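Local atomic coordinates of carbohydrate esterase family 2 (CE2) (Chaetomium olivicolor, PDB entry 4XVH), a protein that probably removes acetyl groups from xylan as a carbohydrate esterase of family 2, joining an SGNH-type hydrolase domain to a beta-sandwich domain. Residues Ile114-Asp126 / Ala136-Ala148. Numbering follows the deposited sequence.
Sequences IIGDSITVGYGLD and ALEDNPKTYGVLA. With PEU (2,5,8,11,14,17,20,23,26,29,32,35,38,41,44,47,50,53,56,59,62,65,68,71,74,77,80-heptacosaoxadooctacontan-82-ol), chain C.
The Tyr144 ring meets Thr120 OG1 and Ile119 O at its edge, in plane. Ile114 CG2 approaches the ring obliquely, and Trp294 meets it from outside the two segments. Tyr144 OH donates to Thr120 OG1 at 2.7 Å. A chi1 of 73° sets CG between backbone N and carbonyl carbon and carries the phenol to Thr120. The Tyr123 ring meets the Glu138 carboxylate obliquely, their planes 60° apart; Asn133 binds Glu138 OE2.

The Asn140 amide serves the end of helix 118-121. Its ND2 donates to Val121 O at 3.0 Å, with the acceptor near the amide plane but the donor above the carbonyl plane. Beside it, Thr143 CG2 presses on Gly122 CA at 3.3 Å, a tight fit. A water bridges Thr120 O and Thr143 OG1.

Farther along, Asp126 N donates to Leu137 O, and Asp139 N to Gly122 O. Asp126 OD1 lies 2.7 Å from Asp139 OD2, so one of the two acids probably holds a proton. Arg82 forms a salt bridge with Asp126.

Ser118 starts helix 118-121 in the GDSL-like motif and bonds His306, consistent with a catalytic serine-histidine pair. The Asn140 and Tyr144 bonds tie this helix to segment 136-148, consistent with holding the serine in place.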
# COMPACT_ATOMS: atom_id res chain seq x y z
N ILE A 114 2.54 -5.61 -0.80
CA ILE A 114 2.84 -4.53 -1.72
C ILE A 114 3.65 -3.47 -1.01
O ILE A 114 3.16 -2.86 -0.07
CB ILE A 114 1.57 -3.92 -2.27
CG1 ILE A 114 0.58 -5.06 -2.64
CG2 ILE A 114 1.89 -3.00 -3.45
CD1 ILE A 114 -0.87 -4.70 -2.49
N ILE A 115 4.89 -3.24 -1.44
CA ILE A 115 5.81 -2.39 -0.68
C ILE A 115 6.22 -1.21 -1.54
O ILE A 115 6.65 -1.42 -2.67
CB ILE A 115 7.07 -3.16 -0.26
CG1 ILE A 115 6.69 -4.44 0.53
CG2 ILE A 115 8.01 -2.23 0.54
CD1 ILE A 115 7.83 -5.49 0.59
N GLY A 116 6.10 0.02 -1.03
CA GLY A 116 6.49 1.15 -1.84
C GLY A 116 6.39 2.51 -1.19
O GLY A 116 6.49 2.64 0.05
N ASP A 117 6.20 3.52 -2.03
CA ASP A 117 6.17 4.89 -1.57
C ASP A 117 4.78 5.51 -1.79
O ASP A 117 3.77 4.81 -1.71
CB ASP A 117 7.24 5.71 -2.30
CG ASP A 117 7.14 5.58 -3.83
OD1 ASP A 117 6.04 5.38 -4.38
OD2 ASP A 117 8.19 5.67 -4.49
N SER A 118 4.74 6.79 -2.12
CA SER A 118 3.47 7.49 -2.26
C SER A 118 2.59 6.85 -3.35
O SER A 118 1.35 6.88 -3.29
CB SER A 118 3.74 8.97 -2.58
OG SER A 118 4.34 9.06 -3.86
N ILE A 119 3.22 6.28 -4.38
CA ILE A 119 2.46 5.67 -5.47
C ILE A 119 1.70 4.43 -4.95
O ILE A 119 0.52 4.18 -5.32
CB ILE A 119 3.41 5.29 -6.63
CG1 ILE A 119 4.12 6.56 -7.12
CG2 ILE A 119 2.64 4.60 -7.78
CD1 ILE A 119 5.27 6.27 -8.10
N THR A 120 2.35 3.70 -4.06
CA THR A 120 1.76 2.51 -3.48
C THR A 120 0.76 2.86 -2.38
O THR A 120 -0.24 2.16 -2.19
CB THR A 120 2.89 1.59 -2.97
OG1 THR A 120 3.68 1.24 -4.11
CG2 THR A 120 2.38 0.36 -2.27
N VAL A 121 1.01 3.97 -1.69
CA VAL A 121 0.02 4.49 -0.77
C VAL A 121 -1.28 4.82 -1.49
O VAL A 121 -2.37 4.45 -1.05
CB VAL A 121 0.50 5.79 -0.08
CG1 VAL A 121 -0.68 6.48 0.63
CG2 VAL A 121 1.65 5.49 0.90
N GLY A 122 -1.16 5.51 -2.63
CA GLY A 122 -2.31 6.13 -3.25
C GLY A 122 -2.40 7.62 -3.00
O GLY A 122 -3.48 8.18 -2.99
N TYR A 123 -1.25 8.24 -2.77
CA TYR A 123 -1.11 9.70 -2.65
C TYR A 123 -1.86 10.43 -3.76
O TYR A 123 -1.62 10.16 -4.94
CB TYR A 123 0.39 10.05 -2.71
CG TYR A 123 0.77 11.49 -2.46
CD1 TYR A 123 0.56 12.46 -3.44
CD2 TYR A 123 1.39 11.87 -1.27
CE1 TYR A 123 0.92 13.77 -3.24
CE2 TYR A 123 1.77 13.19 -1.05
CZ TYR A 123 1.53 14.14 -2.03
OH TYR A 123 1.88 15.46 -1.84
N GLY A 124 -2.74 11.37 -3.41
CA GLY A 124 -3.29 12.26 -4.43
C GLY A 124 -4.21 11.63 -5.47
O GLY A 124 -4.64 12.29 -6.43
N LEU A 125 -4.55 10.35 -5.26
CA LEU A 125 -5.22 9.55 -6.30
C LEU A 125 -6.58 10.14 -6.70
O LEU A 125 -6.92 10.21 -7.88
CB LEU A 125 -5.37 8.10 -5.80
CG LEU A 125 -5.74 7.01 -6.81
CD1 LEU A 125 -5.32 5.62 -6.27
CD2 LEU A 125 -7.26 7.03 -7.17
N ASP A 126 -7.37 10.56 -5.70
CA ASP A 126 -8.70 11.10 -5.98
C ASP A 126 -8.63 12.58 -6.34
O ASP A 126 -9.67 13.21 -6.56
CB ASP A 126 -9.63 10.93 -4.76
CG ASP A 126 -10.15 9.50 -4.58
OD1 ASP A 126 -9.63 8.58 -5.20
OD2 ASP A 126 -11.09 9.29 -3.78
N ALA A 136 -7.95 12.62 3.00
CA ALA A 136 -9.23 12.37 2.32
C ALA A 136 -9.03 12.05 0.83
O ALA A 136 -9.78 11.26 0.27
CB ALA A 136 -10.17 13.56 2.49
N LEU A 137 -8.01 12.63 0.20
CA LEU A 137 -7.79 12.43 -1.25
C LEU A 137 -6.97 11.17 -1.55
O LEU A 137 -6.94 10.69 -2.69
CB LEU A 137 -7.11 13.64 -1.86
CG LEU A 137 -8.05 14.87 -1.95
CD1 LEU A 137 -7.35 16.07 -2.59
CD2 LEU A 137 -9.34 14.55 -2.74
N GLU A 138 -6.28 10.65 -0.54
CA GLU A 138 -5.56 9.41 -0.72
C GLU A 138 -6.57 8.28 -0.90
O GLU A 138 -7.65 8.32 -0.30
CB GLU A 138 -4.62 9.15 0.48
CG GLU A 138 -3.60 10.25 0.60
CD GLU A 138 -2.44 9.85 1.48
OE1 GLU A 138 -2.71 9.13 2.47
OE2 GLU A 138 -1.27 10.24 1.16
N ASP A 139 -6.22 7.26 -1.68
CA ASP A 139 -7.22 6.23 -1.95
C ASP A 139 -6.53 4.88 -2.17
O ASP A 139 -6.49 4.38 -3.29
CB ASP A 139 -8.07 6.62 -3.18
CG ASP A 139 -9.37 5.82 -3.29
OD1 ASP A 139 -9.46 4.73 -2.68
OD2 ASP A 139 -10.31 6.29 -4.00
N ASN A 140 -5.99 4.31 -1.10
CA ASN A 140 -5.25 3.06 -1.23
C ASN A 140 -6.10 1.97 -1.91
O ASN A 140 -5.54 1.20 -2.66
CB ASN A 140 -4.75 2.56 0.15
CG ASN A 140 -3.84 1.33 0.02
OD1 ASN A 140 -4.20 0.22 0.45
ND2 ASN A 140 -2.65 1.52 -0.60
N PRO A 141 -7.43 1.90 -1.63
CA PRO A 141 -8.19 0.80 -2.27
C PRO A 141 -8.26 0.90 -3.80
O PRO A 141 -8.72 -0.08 -4.45
CB PRO A 141 -9.60 0.95 -1.67
CG PRO A 141 -9.37 1.56 -0.29
CD PRO A 141 -8.18 2.52 -0.50
N LYS A 142 -7.86 2.03 -4.37
CA LYS A 142 -7.88 2.17 -5.84
C LYS A 142 -6.49 2.08 -6.46
O LYS A 142 -6.33 2.35 -7.66
CB LYS A 142 -8.52 3.49 -6.26
CG LYS A 142 -10.05 3.49 -6.04
CD LYS A 142 -10.73 4.64 -6.83
CE LYS A 142 -12.25 4.55 -6.75
NZ LYS A 142 -12.91 5.64 -7.58
N THR A 143 -5.48 1.74 -5.66
CA THR A 143 -4.10 1.70 -6.19
C THR A 143 -3.86 0.46 -7.06
O THR A 143 -4.56 -0.53 -6.92
CB THR A 143 -3.05 1.71 -5.07
OG1 THR A 143 -3.33 0.65 -4.14
CG2 THR A 143 -3.05 3.10 -4.35
N TYR A 144 -2.84 0.53 -7.91
CA TYR A 144 -2.47 -0.57 -8.81
C TYR A 144 -2.25 -1.87 -8.00
O TYR A 144 -2.66 -2.95 -8.40
CB TYR A 144 -1.19 -0.21 -9.61
CG TYR A 144 0.03 -0.26 -8.71
CD1 TYR A 144 0.29 0.77 -7.78
CD2 TYR A 144 0.87 -1.37 -8.71
CE1 TYR A 144 1.38 0.69 -6.90
CE2 TYR A 144 1.95 -1.46 -7.85
CZ TYR A 144 2.20 -0.42 -6.95
OH TYR A 144 3.28 -0.56 -6.09
N GLY A 145 -1.62 -1.77 -6.82
CA GLY A 145 -1.31 -3.01 -6.10
C GLY A 145 -2.55 -3.67 -5.52
O GLY A 145 -2.72 -4.89 -5.56
N VAL A 146 -3.42 -2.86 -4.93
CA VAL A 146 -4.69 -3.38 -4.40
C VAL A 146 -5.64 -3.89 -5.50
O VAL A 146 -6.28 -4.95 -5.35
CB VAL A 146 -5.36 -2.28 -3.56
CG1 VAL A 146 -6.79 -2.71 -3.14
CG2 VAL A 146 -4.43 -2.01 -2.32
N LEU A 147 -5.72 -3.16 -6.60
CA LEU A 147 -6.57 -3.59 -7.70
C LEU A 147 -6.08 -4.95 -8.29
O LEU A 147 -6.88 -5.80 -8.68
CB LEU A 147 -6.62 -2.51 -8.78
CG LEU A 147 -7.38 -1.23 -8.38
CD1 LEU A 147 -7.42 -0.24 -9.57
CD2 LEU A 147 -8.82 -1.62 -7.92
N ALA A 148 -4.77 -5.14 -8.35
CA ALA A 148 -4.19 -6.41 -8.77
C ALA A 148 -4.56 -7.52 -7.78
O ALA A 148 -4.93 -8.61 -8.20
CB ALA A 148 -2.64 -6.30 -8.89
CAA PEU C . 0.70 13.47 12.73
OAB PEU C . 1.25 14.47 11.85
CAC PEU C . 2.53 15.02 12.35
CAD PEU C . 3.30 16.14 11.55
OAE PEU C . 2.53 17.35 11.37
CAF PEU C . 1.32 17.19 10.58
CAG PEU C . 1.38 16.98 9.05
OAH PEU C . 2.17 15.89 8.54
CAI PEU C . 1.96 15.74 7.11
CAJ PEU C . 2.98 14.79 6.46
OAK PEU C . 2.70 14.62 5.04
CAL PEU C . 3.88 14.12 4.38
CAM PEU C . 3.71 13.92 2.88
OAN PEU C . 5.06 13.66 2.43
CAO PEU C . 5.20 13.55 1.00
CAP PEU C . 6.68 13.85 0.91
OAQ PEU C . 7.50 13.92 -0.28
CAR PEU C . 7.08 14.80 -1.37
CAS PEU C . 5.94 14.39 -2.34
OAT PEU C . 6.24 13.18 -3.15
CAU PEU C . 6.45 11.94 -2.42
CAV PEU C . 6.78 10.76 -3.36
OAW PEU C . 6.97 9.46 -2.74
O HOH W 1 -0.83 -0.29 -3.78
O HOH W 2 -12.85 7.67 -6.17